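Local coordinates for outer surface protein (Bacillus cereus ATCC 14579, PDB 1X7F) that is of unproven function but probably hydrolyses 6-phospho-N-acetylmuramic acid glycosides in cell-wall sugar recycling, at residues S148-Y153 / S190-K195; L181-F186 / L372-A377; E224-L229 / K236-T241; H293-D298 / Y302-T307. All blocks are in the same frame, centred on the assembly; numbering follows the deposited sequence. Where two conformers were deposited one is given.

Contact 1: residues S148-Y153 / S190-K195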
loop_
_atom_site.group_PDB
_atom_site.type_symbol
_atom_site.label_atom_id
_atom_site.label_comp_id
_atom_site.label_asym_id
_atom_site.label_seq_id
_atom_site.Cartn_x
_atom_site.Cartn_y
_atom_site.Cartn_z
ATOM N N SER A 148 -7.850 3.917 12.933
ATOM C CA SER A 148 -8.719 4.931 12.340
ATOM C C SER A 148 -9.365 5.963 13.278
ATOM O O SER A 148 -10.149 6.787 12.823
ATOM C CB SER A 148 -9.792 4.272 11.462
ATOM O OG SER A 148 -9.205 3.431 10.484
ATOM N N ASN A 149 -9.036 5.913 14.566
ATOM C CA ASN A 149 -9.521 6.893 15.530
ATOM C C ASN A 149 -8.367 7.806 15.946
ATOM O O ASN A 149 -7.400 7.362 16.568
ATOM C CB ASN A 149 -10.134 6.194 16.750
ATOM C CG ASN A 149 -11.149 7.068 17.497
ATOM O OD1 ASN A 149 -11.355 8.243 17.181
ATOM N ND2 ASN A 149 -11.794 6.478 18.497
ATOM N N ASP A 150 -8.481 9.083 15.585
ATOM C CA ASP A 150 -7.405 10.059 15.780
ATOM C C ASP A 150 -7.410 10.671 17.179
ATOM O O ASP A 150 -7.628 11.872 17.358
ATOM C CB ASP A 150 -7.477 11.138 14.686
ATOM C CG ASP A 150 -6.393 12.208 14.819
ATOM O OD1 ASP A 150 -5.247 11.894 15.232
ATOM O OD2 ASP A 150 -6.616 13.400 14.521
ATOM N N ILE A 151 -7.154 9.824 18.166
ATOM C CA ILE A 151 -7.099 10.235 19.559
ATOM C C ILE A 151 -5.856 9.640 20.226
ATOM O O ILE A 151 -5.229 8.722 19.675
ATOM C CB ILE A 151 -8.381 9.806 20.306
ATOM C CG1 ILE A 151 -8.695 8.331 20.032
ATOM C CG2 ILE A 151 -9.554 10.704 19.909
ATOM C CD1 ILE A 151 -9.489 7.642 21.130
ATOM N N ALA A 152 -5.498 10.177 21.395
ATOM C CA ALA A 152 -4.369 9.679 22.177
ATOM C C ALA A 152 -4.736 8.358 22.863
ATOM O O ALA A 152 -4.795 8.258 24.095
ATOM C CB ALA A 152 -3.924 10.724 23.192
ATOM N N TYR A 153 -4.985 7.352 22.027
ATOM C CA TYR A 153 -5.446 6.025 22.429
ATOM C C TYR A 153 -4.271 5.209 22.961
ATOM O O TYR A 153 -4.343 4.643 24.063
ATOM C CB TYR A 153 -6.108 5.345 21.218
ATOM C CG TYR A 153 -6.719 3.971 21.438
ATOM C CD1 TYR A 153 -6.671 3.012 20.425
ATOM C CD2 TYR A 153 -7.351 3.627 22.638
ATOM C CE1 TYR A 153 -7.231 1.752 20.597
ATOM C CE2 TYR A 153 -7.911 2.359 22.819
ATOM C CZ TYR A 153 -7.840 1.432 21.790
ATOM O OH TYR A 153 -8.382 0.181 21.931
ATOM N N SER A 190 -2.284 7.412 11.199
ATOM C CA SER A 190 -1.143 6.533 10.938
ATOM C C SER A 190 0.166 6.999 11.599
ATOM O O SER A 190 0.982 6.170 11.994
ATOM C CB SER A 190 -0.950 6.352 9.431
ATOM O OG SER A 190 -2.159 5.976 8.812
ATOM N N GLU A 191 0.353 8.315 11.708
ATOM C CA GLU A 191 1.535 8.897 12.366
ATOM C C GLU A 191 1.572 8.681 13.883
ATOM O O GLU A 191 2.641 8.716 14.487
ATOM C CB GLU A 191 1.655 10.391 12.052
ATOM C CG GLU A 191 2.424 10.684 10.773
ATOM C CD GLU A 191 2.424 12.153 10.397
ATOM O OE1 GLU A 191 3.319 12.566 9.624
ATOM O OE2 GLU A 191 1.530 12.894 10.866
ATOM N N ARG A 192 0.406 8.479 14.490
ATOM C CA ARG A 192 0.319 8.139 15.914
ATOM C C ARG A 192 0.966 6.787 16.184
ATOM O O ARG A 192 1.705 6.629 17.154
ATOM C CB ARG A 192 -1.135 8.080 16.381
ATOM C CG ARG A 192 -1.802 9.412 16.567
ATOM C CD ARG A 192 -3.265 9.286 16.975
ATOM N NE ARG A 192 -3.904 10.583 17.182
ATOM C CZ ARG A 192 -3.722 11.348 18.249
ATOM N NH1 ARG A 192 -2.905 10.966 19.226
ATOM N NH2 ARG A 192 -4.352 12.510 18.340
ATOM N N PHE A 193 0.667 5.824 15.313
ATOM C CA PHE A 193 1.143 4.457 15.450
ATOM C C PHE A 193 2.608 4.315 15.058
ATOM O O PHE A 193 3.341 3.508 15.634
ATOM C CB PHE A 193 0.234 3.502 14.662
ATOM C CG PHE A 193 -0.952 3.029 15.452
ATOM C CD1 PHE A 193 -1.941 3.928 15.860
ATOM C CD2 PHE A 193 -1.058 1.695 15.831
ATOM C CE1 PHE A 193 -3.027 3.502 16.623
ATOM C CE2 PHE A 193 -2.134 1.258 16.598
ATOM C CZ PHE A 193 -3.128 2.168 16.993
ATOM N N LYS A 194 3.024 5.128 14.092
ATOM C CA LYS A 194 4.419 5.206 13.651
ATOM C C LYS A 194 5.302 5.858 14.725
ATOM O O LYS A 194 6.413 5.394 14.999
ATOM C CB LYS A 194 4.492 5.983 12.328
ATOM C CG LYS A 194 5.859 6.026 11.689
ATOM C CD LYS A 194 6.054 4.899 10.693
ATOM C CE LYS A 194 7.513 4.847 10.262
ATOM N NZ LYS A 194 7.672 4.084 9.001
ATOM N N LYS A 195 4.797 6.923 15.347
ATOM C CA LYS A 195 5.504 7.591 16.436
ATOM C C LYS A 195 5.920 6.605 17.535
ATOM O O LYS A 195 6.995 6.737 18.117
ATOM C CB LYS A 195 4.655 8.716 17.045
ATOM C CG LYS A 195 5.490 9.758 17.785
ATOM C CD LYS A 195 4.927 10.107 19.158
ATOM C CE LYS A 195 3.972 11.292 19.102
ATOM N NZ LYS A 195 3.901 12.002 20.416
#
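Asp150 and Arg192 form a salt bridge between a loop and a helix at the surface of the N-terminal (beta/alpha)8 (TIM) barrel, whose eight parallel strands alternate with helices. Arg192 NE gives Asp150 OD1 the main bond, 2.7 Å long and fairly straight at 162°; NH2 adds only a weak second one to the same oxygen. OD1 lies close to the guanidinium plane but takes NE on its anti side, and the carboxylate is turned 55° from that plane. Over one guanidinium face sits Ile151 O, 3.3 Å from Arg192 CZ, too poorly angled toward NE and NH1 to be a hydrogen bond. The arginine thus lies against the loop backbone as well as its acid.

Arg192 reaches the loop because its chain is extended from CG to NE. Asp150 turns its carboxylate back to the helix with CG opposite the backbone N (chi1 180°), at the centre of an inverse gamma turn. One helical turn earlier, Arg188 pairs with OD2, so each carboxylate oxygen has its own arginine from helix 183-195. Ala152 centres a second inverse gamma turn, and its CB lies 4.1 Å from Arg192 NH1.

Contact 2: residues L181-F186 / L372-A377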
loop_
_atom_site.group_PDB
_atom_site.type_symbol
_atom_site.label_atom_id
_atom_site.label_comp_id
_atom_site.label_asym_id
_atom_site.label_seq_id
_atom_site.Cartn_x
_atom_site.Cartn_y
_atom_site.Cartn_z
ATOM N N LEU A 181 -11.850 7.298 4.691
ATOM C CA LEU A 181 -11.094 8.368 5.360
ATOM C C LEU A 181 -10.536 9.396 4.371
ATOM O O LEU A 181 -10.130 9.016 3.269
ATOM C CB LEU A 181 -9.929 7.788 6.190
ATOM C CG LEU A 181 -10.273 6.738 7.257
ATOM C CD1 LEU A 181 -9.037 6.386 8.094
ATOM C CD2 LEU A 181 -11.469 7.191 8.137
ATOM N N PRO A 182 -10.517 10.678 4.759
ATOM C CA PRO A 182 -9.813 11.700 3.984
ATOM C C PRO A 182 -8.320 11.597 4.226
ATOM O O PRO A 182 -7.886 11.054 5.254
ATOM C CB PRO A 182 -10.369 13.029 4.538
ATOM C CG PRO A 182 -10.783 12.719 5.942
ATOM C CD PRO A 182 -11.203 11.261 5.935
ATOM N N TYR A 183 -7.547 12.115 3.279
ATOM C CA TYR A 183 -6.111 11.955 3.309
ATOM C C TYR A 183 -5.426 12.505 4.569
ATOM O O TYR A 183 -4.678 11.791 5.224
ATOM C CB TYR A 183 -5.448 12.541 2.047
ATOM C CG TYR A 183 -3.977 12.221 2.018
ATOM C CD1 TYR A 183 -3.541 10.932 1.719
ATOM C CD2 TYR A 183 -3.024 13.192 2.330
ATOM C CE1 TYR A 183 -2.198 10.625 1.701
ATOM C CE2 TYR A 183 -1.663 12.895 2.316
ATOM C CZ TYR A 183 -1.263 11.615 2.006
ATOM O OH TYR A 183 0.066 11.305 1.996
ATOM N N ASP A 184 -5.644 13.772 4.891
ATOM C CA ASP A 184 -4.931 14.360 6.032
ATOM C C ASP A 184 -5.279 13.668 7.358
ATOM O O ASP A 184 -4.404 13.485 8.202
ATOM C CB ASP A 184 -5.153 15.878 6.125
ATOM C CG ASP A 184 -4.465 16.657 4.994
ATOM O OD1 ASP A 184 -3.456 16.186 4.400
ATOM O OD2 ASP A 184 -4.873 17.785 4.642
ATOM N N TYR A 185 -6.548 13.299 7.537
ATOM C CA TYR A 185 -6.975 12.580 8.737
ATOM C C TYR A 185 -6.270 11.220 8.830
ATOM O O TYR A 185 -5.758 10.848 9.889
ATOM C CB TYR A 185 -8.513 12.432 8.781
ATOM C CG TYR A 185 -9.036 11.642 9.966
ATOM C CD1 TYR A 185 -9.231 12.255 11.206
ATOM C CD2 TYR A 185 -9.337 10.280 9.848
ATOM C CE1 TYR A 185 -9.708 11.542 12.292
ATOM C CE2 TYR A 185 -9.812 9.548 10.937
ATOM C CZ TYR A 185 -9.985 10.183 12.155
ATOM O OH TYR A 185 -10.451 9.477 13.239
ATOM N N PHE A 186 -6.256 10.494 7.710
ATOM C CA PHE A 186 -5.616 9.181 7.598
ATOM C C PHE A 186 -4.134 9.205 7.986
ATOM O O PHE A 186 -3.630 8.272 8.625
ATOM C CB PHE A 186 -5.791 8.664 6.165
ATOM C CG PHE A 186 -4.851 7.545 5.788
ATOM C CD1 PHE A 186 -5.192 6.217 6.044
ATOM C CD2 PHE A 186 -3.634 7.818 5.178
ATOM C CE1 PHE A 186 -4.338 5.190 5.702
ATOM C CE2 PHE A 186 -2.767 6.782 4.827
ATOM C CZ PHE A 186 -3.125 5.468 5.092
ATOM N N LEU A 372 3.665 11.194 -7.847
ATOM C CA LEU A 372 4.762 12.161 -7.976
ATOM C C LEU A 372 5.038 13.015 -6.724
ATOM O O LEU A 372 6.182 13.440 -6.503
ATOM C CB LEU A 372 4.524 13.073 -9.182
ATOM C CG LEU A 372 4.471 12.343 -10.523
ATOM C CD1 LEU A 372 4.044 13.294 -11.659
ATOM C CD2 LEU A 372 5.828 11.680 -10.802
ATOM N N ASP A 373 4.006 13.245 -5.913
ATOM C CA ASP A 373 4.134 13.998 -4.677
ATOM C C ASP A 373 4.966 13.266 -3.615
ATOM O O ASP A 373 5.430 13.881 -2.657
ATOM C CB ASP A 373 2.743 14.310 -4.104
ATOM C CG ASP A 373 1.910 15.228 -5.010
ATOM O OD1 ASP A 373 2.444 15.825 -5.978
ATOM O OD2 ASP A 373 0.688 15.404 -4.813
ATOM N N TYR A 374 5.136 11.955 -3.776
ATOM C CA TYR A 374 5.970 11.165 -2.871
ATOM C C TYR A 374 7.447 11.107 -3.288
ATOM O O TYR A 374 8.282 10.572 -2.551
ATOM C CB TYR A 374 5.353 9.768 -2.644
ATOM C CG TYR A 374 3.980 9.912 -2.051
ATOM C CD1 TYR A 374 2.857 9.993 -2.876
ATOM C CD2 TYR A 374 3.809 10.071 -0.679
ATOM C CE1 TYR A 374 1.593 10.188 -2.345
ATOM C CE2 TYR A 374 2.541 10.263 -0.137
ATOM C CZ TYR A 374 1.444 10.322 -0.985
ATOM O OH TYR A 374 0.191 10.512 -0.485
ATOM N N VAL A 375 7.766 11.668 -4.458
ATOM C CA VAL A 375 9.158 11.864 -4.849
ATOM C C VAL A 375 9.634 13.189 -4.262
ATOM O O VAL A 375 9.552 14.232 -4.903
ATOM C CB VAL A 375 9.391 11.829 -6.396
ATOM C CG1 VAL A 375 10.890 11.860 -6.700
ATOM C CG2 VAL A 375 8.762 10.594 -7.026
ATOM N N GLY A 376 10.114 13.146 -3.026
ATOM C CA GLY A 376 10.657 14.344 -2.403
ATOM C C GLY A 376 12.151 14.505 -2.623
ATOM O O GLY A 376 12.765 13.801 -3.443
ATOM N N ALA A 377 12.725 15.445 -1.880
ATOM C CA ALA A 377 14.151 15.698 -1.878
ATOM C C ALA A 377 14.927 14.410 -1.568
ATOM O O ALA A 377 14.761 13.836 -0.499
ATOM C CB ALA A 377 14.473 16.791 -0.859
#
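The backbones of Tyr183, in the first turn of helix 183-195, and Tyr374, in a short 3-10 turn, stay far apart: the nearest CA atoms of the two segments, those of Tyr183 and Asp373, are 13.1 Å from each other. Two tyrosine side chains bridge this gap between the N-terminal (beta/alpha)8 (TIM) barrel and the C-terminal domain with its mixed sheet. They come from opposite directions and meet through their hydroxyls: Tyr183 OH and Tyr374 OH are 2.6 Å apart in a short hydrogen bond that either could donate. The rings do not stack. Tyr183 OH lies at the edge of the Tyr374 ring, near its plane and 3.4 Å from Tyr374 CE2, whereas Tyr374 OH approaches the other ring obliquely, 3.2 Å from Tyr183 CE1.

Tyr183 points across the gap with CG opposite its backbone N (chi1 -173°), just after Pro182 at the N-cap. Tyr374 instead sets CG opposite its carbonyl carbon (chi1 -60°), which swings the ring out from the 3-10 turn. Its hydroxyl has a second partner, His237 NE2 of helix 231-240, so Tyr374 OH bonds two residues of the barrel. Asp373, beside it, pairs with Arg328. Only 79 Å² is buried between the two segments, and the closest apolar approach is between Tyr183 CZ and Tyr374 CZ, at 4.2 Å.

Contact 3: residues E224-L229 / K236-T241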
loop_
_atom_site.group_PDB
_atom_site.type_symbol
_atom_site.label_atom_id
_atom_site.label_comp_id
_atom_site.label_asym_id
_atom_site.label_seq_id
_atom_site.Cartn_x
_atom_site.Cartn_y
_atom_site.Cartn_z
ATOM N N GLU A 224 -10.862 6.916 1.190
ATOM C CA GLU A 224 -11.948 7.085 0.226
ATOM C C GLU A 224 -11.413 7.201 -1.199
ATOM O O GLU A 224 -12.003 6.641 -2.126
ATOM C CB GLU A 224 -12.852 8.286 0.578
ATOM C CG GLU A 224 -14.071 8.427 -0.325
ATOM C CD GLU A 224 -14.900 7.150 -0.392
ATOM O OE1 GLU A 224 -14.991 6.443 0.635
ATOM O OE2 GLU A 224 -15.487 6.850 -1.464
ATOM N N GLU A 225 -10.281 7.886 -1.362
ATOM C CA GLU A 225 -9.734 8.186 -2.702
ATOM C C GLU A 225 -9.292 6.938 -3.461
ATOM O O GLU A 225 -9.070 6.988 -4.681
ATOM C CB GLU A 225 -8.581 9.201 -2.610
ATOM C CG GLU A 225 -7.375 8.694 -1.809
ATOM C CD GLU A 225 -6.479 9.831 -1.369
ATOM O OE1 GLU A 225 -6.893 10.622 -0.478
ATOM O OE2 GLU A 225 -5.358 9.935 -1.908
ATOM N N HIS A 226 -9.186 5.821 -2.743
ATOM C CA HIS A 226 -8.756 4.553 -3.312
ATOM C C HIS A 226 -9.901 3.729 -3.896
ATOM O O HIS A 226 -9.649 2.759 -4.610
ATOM C CB HIS A 226 -8.035 3.719 -2.252
ATOM C CG HIS A 226 -6.638 4.171 -1.963
ATOM N ND1 HIS A 226 -5.859 3.585 -0.987
ATOM C CD2 HIS A 226 -5.870 5.132 -2.533
ATOM C CE1 HIS A 226 -4.675 4.167 -0.964
ATOM N NE2 HIS A 226 -4.654 5.109 -1.895
ATOM N N ARG A 227 -11.147 4.108 -3.599
ATOM C CA ARG A 227 -12.325 3.291 -3.945
ATOM C C ARG A 227 -12.404 2.877 -5.424
ATOM O O ARG A 227 -12.856 1.763 -5.759
ATOM C CB ARG A 227 -13.610 4.016 -3.540
ATOM C CG ARG A 227 -14.865 3.135 -3.551
ATOM C CD ARG A 227 -16.082 3.784 -2.873
ATOM N NE ARG A 227 -15.783 4.142 -1.484
ATOM C CZ ARG A 227 -15.789 3.286 -0.461
ATOM N NH1 ARG A 227 -16.096 1.995 -0.634
ATOM N NH2 ARG A 227 -15.487 3.725 0.747
ATOM N N ASN A 228 -11.974 3.782 -6.302
ATOM C CA ASN A 228 -12.037 3.528 -7.745
ATOM C C ASN A 228 -10.677 3.620 -8.440
ATOM O O ASN A 228 -10.609 3.983 -9.616
ATOM C CB ASN A 228 -13.059 4.467 -8.402
ATOM C CG ASN A 228 -14.455 4.350 -7.776
ATOM O OD1 ASN A 228 -15.097 3.293 -7.842
ATOM N ND2 ASN A 228 -14.924 5.434 -7.170
ATOM N N LEU A 229 -9.603 3.305 -7.708
ATOM C CA LEU A 229 -8.242 3.293 -8.256
ATOM C C LEU A 229 -7.834 1.847 -8.509
ATOM O O LEU A 229 -8.344 0.964 -7.794
ATOM C CB LEU A 229 -7.248 3.895 -7.262
ATOM C CG LEU A 229 -7.006 5.395 -7.125
ATOM C CD1 LEU A 229 -5.844 5.585 -6.157
ATOM C CD2 LEU A 229 -6.675 6.013 -8.471
ATOM N N LYS A 236 0.660 0.810 -3.873
ATOM C CA LYS A 236 1.758 1.744 -4.096
ATOM C C LYS A 236 1.579 2.970 -3.212
ATOM O O LYS A 236 2.505 3.397 -2.532
ATOM C CB LYS A 236 1.824 2.190 -5.573
ATOM C CG LYS A 236 2.463 1.194 -6.549
ATOM C CD LYS A 236 2.463 1.782 -7.989
ATOM C CE LYS A 236 2.977 0.782 -9.001
ATOM N NZ LYS A 236 3.416 1.420 -10.269
ATOM N N HIS A 237 0.377 3.536 -3.215
ATOM C CA HIS A 237 0.127 4.735 -2.448
ATOM C C HIS A 237 0.346 4.527 -0.940
ATOM O O HIS A 237 1.112 5.272 -0.321
ATOM C CB HIS A 237 -1.260 5.288 -2.759
ATOM C CG HIS A 237 -1.536 6.609 -2.116
ATOM N ND1 HIS A 237 -2.811 7.105 -1.958
ATOM C CD2 HIS A 237 -0.704 7.538 -1.592
ATOM C CE1 HIS A 237 -2.755 8.282 -1.366
ATOM N NE2 HIS A 237 -1.487 8.566 -1.132
ATOM N N LEU A 238 -0.296 3.515 -0.368
ATOM C CA LEU A 238 -0.136 3.193 1.062
ATOM C C LEU A 238 1.330 3.040 1.514
ATOM O O LEU A 238 1.729 3.590 2.546
ATOM C CB LEU A 238 -0.950 1.943 1.426
ATOM C CG LEU A 238 -2.479 2.058 1.324
ATOM C CD1 LEU A 238 -3.143 0.762 1.730
ATOM C CD2 LEU A 238 -2.997 3.201 2.173
ATOM N N TRP A 239 2.118 2.307 0.737
ATOM C CA TRP A 239 3.532 2.126 1.029
ATOM C C TRP A 239 4.341 3.395 0.814
ATOM O O TRP A 239 5.292 3.640 1.553
ATOM C CB TRP A 239 4.142 0.963 0.227
ATOM C CG TRP A 239 3.752 -0.418 0.717
ATOM C CD1 TRP A 239 3.639 -0.833 2.020
ATOM C CD2 TRP A 239 3.493 -1.578 -0.093
ATOM N NE1 TRP A 239 3.289 -2.162 2.065
ATOM C CE2 TRP A 239 3.198 -2.647 0.785
ATOM C CE3 TRP A 239 3.473 -1.822 -1.479
ATOM C CZ2 TRP A 239 2.871 -3.931 0.328
ATOM C CZ3 TRP A 239 3.153 -3.102 -1.931
ATOM C CH2 TRP A 239 2.836 -4.130 -1.026
ATOM N N ALA A 240 3.971 4.202 -0.182
ATOM C CA ALA A 240 4.685 5.471 -0.441
ATOM C C ALA A 240 4.516 6.529 0.659
ATOM O O ALA A 240 5.333 7.430 0.762
ATOM C CB ALA A 240 4.310 6.063 -1.826
ATOM N N THR A 241 3.454 6.439 1.463
ATOM C CA THR A 241 3.275 7.381 2.588
ATOM C C THR A 241 4.409 7.222 3.614
ATOM O O THR A 241 4.728 8.152 4.349
ATOM C CB THR A 241 1.895 7.212 3.293
ATOM O OG1 THR A 241 1.786 5.889 3.831
ATOM C CG2 THR A 241 0.702 7.336 2.307
#
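His237 ND1 and His226 NE2 share a hydrogen bond of 2.7 Å at 158°, with either ring able to donate. The two imidazoles meet rim to rim, their planes 71° apart, so neither covers the other's face. His237 swings its ring toward the loop with CG opposite the backbone N (chi1 -174°). Its other nitrogen, NE2, is bonded to Tyr374 OH, so both ring nitrogens are held and the ring's rotation is fixed. Glu225 OE2 comes to the edge of the same ring, 3.1 Å from His237 CE1, where its negative charge would probably polarise the imidazole. At the rim of the other ring, Leu238 CD2 lies 3.7 Å from His226 CE1.

The loop is further braced by Arg227, which grips Glu224 side-on through NE and NH2. Glu225 and His226 of the 3-10 segment, from which a type I turn runs to Leu229, lie against helix 231-240; Leu238 reaches on to strands 201-204 and 246-249 and to Phe186 of helix 183-195.

Contact 4: residues H293-D298 / Y302-T307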
loop_
_atom_site.group_PDB
_atom_site.type_symbol
_atom_site.label_atom_id
_atom_site.label_comp_id
_atom_site.label_asym_id
_atom_site.label_seq_id
_atom_site.Cartn_x
_atom_site.Cartn_y
_atom_site.Cartn_z
ATOM N N HIS A 293 16.581 6.306 -10.355
ATOM C CA HIS A 293 16.543 7.754 -10.339
ATOM C C HIS A 293 16.510 8.299 -8.921
ATOM O O HIS A 293 15.963 7.664 -8.019
ATOM C CB HIS A 293 15.342 8.261 -11.136
ATOM C CG HIS A 293 15.344 7.803 -12.556
ATOM N ND1 HIS A 293 16.212 8.319 -13.497
ATOM C CD2 HIS A 293 14.619 6.847 -13.187
ATOM C CE1 HIS A 293 16.007 7.708 -14.654
ATOM N NE2 HIS A 293 15.048 6.811 -14.492
ATOM N N VAL A 294 17.136 9.457 -8.730
ATOM C CA VAL A 294 17.106 10.152 -7.451
ATOM C C VAL A 294 16.704 11.580 -7.776
ATOM O O VAL A 294 17.284 12.186 -8.677
ATOM C CB VAL A 294 18.485 10.137 -6.721
ATOM C CG1 VAL A 294 18.433 10.974 -5.429
ATOM C CG2 VAL A 294 18.920 8.719 -6.406
ATOM N N ARG A 295 15.685 12.098 -7.088
ATOM C CA ARG A 295 15.370 13.523 -7.169
ATOM C C ARG A 295 16.454 14.283 -6.425
ATOM O O ARG A 295 16.623 14.098 -5.215
ATOM C CB ARG A 295 14.002 13.833 -6.553
ATOM C CG ARG A 295 13.529 15.266 -6.823
ATOM C CD ARG A 295 12.120 15.602 -6.314
ATOM N NE ARG A 295 11.693 16.929 -6.779
ATOM C CZ ARG A 295 10.598 17.563 -6.364
ATOM N NH1 ARG A 295 10.306 18.761 -6.850
ATOM N NH2 ARG A 295 9.796 17.006 -5.464
ATOM N N ARG A 296 17.203 15.121 -7.140
ATOM C CA ARG A 296 18.225 15.927 -6.467
ATOM C C ARG A 296 17.585 16.792 -5.377
ATOM O O ARG A 296 16.563 17.467 -5.615
ATOM C CB ARG A 296 19.063 16.769 -7.442
ATOM C CG ARG A 296 20.450 17.115 -6.859
ATOM C CD ARG A 296 21.392 17.830 -7.816
ATOM N NE ARG A 296 21.004 19.226 -8.057
ATOM C CZ ARG A 296 21.434 19.972 -9.070
ATOM N NH1 ARG A 296 22.259 19.472 -9.982
ATOM N NH2 ARG A 296 21.036 21.228 -9.175
ATOM N N GLY A 297 18.195 16.752 -4.199
ATOM C CA GLY A 297 17.670 17.375 -2.995
ATOM C C GLY A 297 17.323 18.853 -3.007
ATOM O O GLY A 297 16.427 19.267 -2.264
ATOM N N ASP A 298 18.021 19.653 -3.813
ATOM C CA ASP A 298 17.632 21.053 -4.003
ATOM C C ASP A 298 16.555 21.150 -5.089
ATOM O O ASP A 298 16.831 21.369 -6.280
ATOM C CB ASP A 298 18.846 21.949 -4.286
ATOM C CG ASP A 298 19.611 21.548 -5.547
ATOM O OD1 ASP A 298 19.451 20.407 -6.027
ATOM O OD2 ASP A 298 20.394 22.322 -6.123
ATOM N N TYR A 302 8.634 22.650 -10.389
ATOM C CA TYR A 302 8.225 22.450 -11.772
ATOM C C TYR A 302 8.519 21.064 -12.316
ATOM O O TYR A 302 7.877 20.620 -13.260
ATOM C CB TYR A 302 8.840 23.536 -12.685
ATOM C CG TYR A 302 8.192 24.892 -12.490
ATOM C CD1 TYR A 302 8.673 25.789 -11.523
ATOM C CD2 TYR A 302 7.075 25.268 -13.248
ATOM C CE1 TYR A 302 8.066 27.036 -11.322
ATOM C CE2 TYR A 302 6.471 26.520 -13.074
ATOM C CZ TYR A 302 6.962 27.395 -12.103
ATOM O OH TYR A 302 6.365 28.626 -11.915
ATOM N N MET A 303 9.497 20.379 -11.737
ATOM C CA MET A 303 9.879 19.065 -12.240
ATOM C C MET A 303 10.774 18.301 -11.275
ATOM O O MET A 303 11.440 18.885 -10.408
ATOM C CB MET A 303 10.504 19.156 -13.650
ATOM C CG MET A 303 12.020 19.399 -13.705
ATOM S SD MET A 303 12.498 21.124 -13.744
ATOM C CE MET A 303 12.191 21.627 -15.412
ATOM N N VAL A 304 10.752 16.981 -11.417
ATOM C CA VAL A 304 11.689 16.106 -10.731
ATOM C C VAL A 304 12.901 16.017 -11.642
ATOM O O VAL A 304 12.768 15.624 -12.797
ATOM C CB VAL A 304 11.072 14.700 -10.538
ATOM C CG1 VAL A 304 12.126 13.689 -10.039
ATOM C CG2 VAL A 304 9.881 14.761 -9.599
ATOM N N ARG A 305 14.067 16.404 -11.139
ATOM C CA ARG A 305 15.313 16.367 -11.903
ATOM C C ARG A 305 16.159 15.171 -11.482
ATOM O O ARG A 305 16.608 15.087 -10.329
ATOM C CB ARG A 305 16.147 17.629 -11.679
ATOM C CG ARG A 305 15.434 18.951 -11.966
ATOM C CD ARG A 305 16.326 20.176 -11.729
ATOM N NE ARG A 305 17.479 20.222 -12.637
ATOM C CZ ARG A 305 18.602 20.884 -12.388
ATOM N NH1 ARG A 305 18.728 21.575 -11.258
ATOM N NH2 ARG A 305 19.609 20.867 -13.266
ATOM N N SER A 306 16.391 14.269 -12.428
ATOM C CA SER A 306 17.261 13.126 -12.206
ATOM C C SER A 306 18.633 13.465 -12.802
ATOM O O SER A 306 18.918 13.173 -13.966
ATOM C CB SER A 306 16.638 11.873 -12.841
ATOM O OG SER A 306 17.424 10.721 -12.588
ATOM N N THR A 307 19.479 14.096 -11.990
ATOM C CA THR A 307 20.700 14.748 -12.486
ATOM C C THR A 307 21.906 13.843 -12.656
ATOM O O THR A 307 22.762 14.118 -13.490
ATOM C CB THR A 307 21.085 15.968 -11.614
ATOM O OG1 THR A 307 21.120 15.578 -10.231
ATOM C CG2 THR A 307 20.006 17.081 -11.709
HETATM O O HOH W 1 19.415 10.600 -11.013
HETATM O O HOH W 2 19.629 13.280 -9.268
HETATM O O HOH W 3 13.243 18.631 -8.336
HETATM O O HOH W 4 21.770 22.923 -11.647
#
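The touching parts, 293-296 and 303-307, run 100° apart and approach most closely at Arg295 and Ser306, whose CA atoms are 5.4 Å from each other. Their strands, 293-294 and 303-306, are the outermost two of the mixed sheet in the C-terminal domain. A single direct backbone bond joins the two segments, from Arg296 N, just beyond the first strand, to Arg305 O, almost straight at 172°. Water 2 adds a bridge, donating to Val294 O and accepting from Thr307 N.

At one end Ser306 OG and His293 ND1 are hydrogen-bonded at 2.8 Å, either able to donate, with the hydroxyl at the imidazole edge and in its plane; His293 NE2 is taken by Thr288 O. Arg295 crosses Val304 at about a right angle: Arg295 CG lies 3.8 Å from Val304 CG1, while Val304 CG2 sits over one guanidinium face. The extended arginine carries NH2 to Val375 O, and water 3 links its NE to Met303 O. Arg296 bends at chi3 and lays its CD against Thr307 OG1, 3.3 Å away.

Arg296 NH2 and Arg305 NH1 come within 3.1 Å, two donors with like charge, their guanidinium planes 72° apart. Asp298 OD1 takes Arg296 NE at 2.8 Å on its syn lone pair, Glu344 pairs with Arg305, and water 4 accepts from Arg296 NH2 and, weakly, Arg305 NH2; these acceptors probably make the close approach tolerable.

In the fold
Contacts 1 and 2 share helix 183-195: Tyr185 OH of contact 2 bonds Ser148 O at 2.7 Å in the loop of contact 1. Contact 3 lies nested within the chain loop that contact 2 closes, and the two join where Tyr374 OH meets His237 NE2 at 2.6 Å, giving a chain of hydrogen bonds Tyr183-Tyr374-His237-His226 across the domain interface. Next to Tyr374, Val375 O takes Arg295 NH2 at 2.8 Å, tying contact 2 to contact 4. Contact 2 therefore links all the others, whereas contacts 1 and 4 stay about 17 Å apart at their nearest atoms. None of the four contacts includes a ligand or metal, and they do not locate the active site.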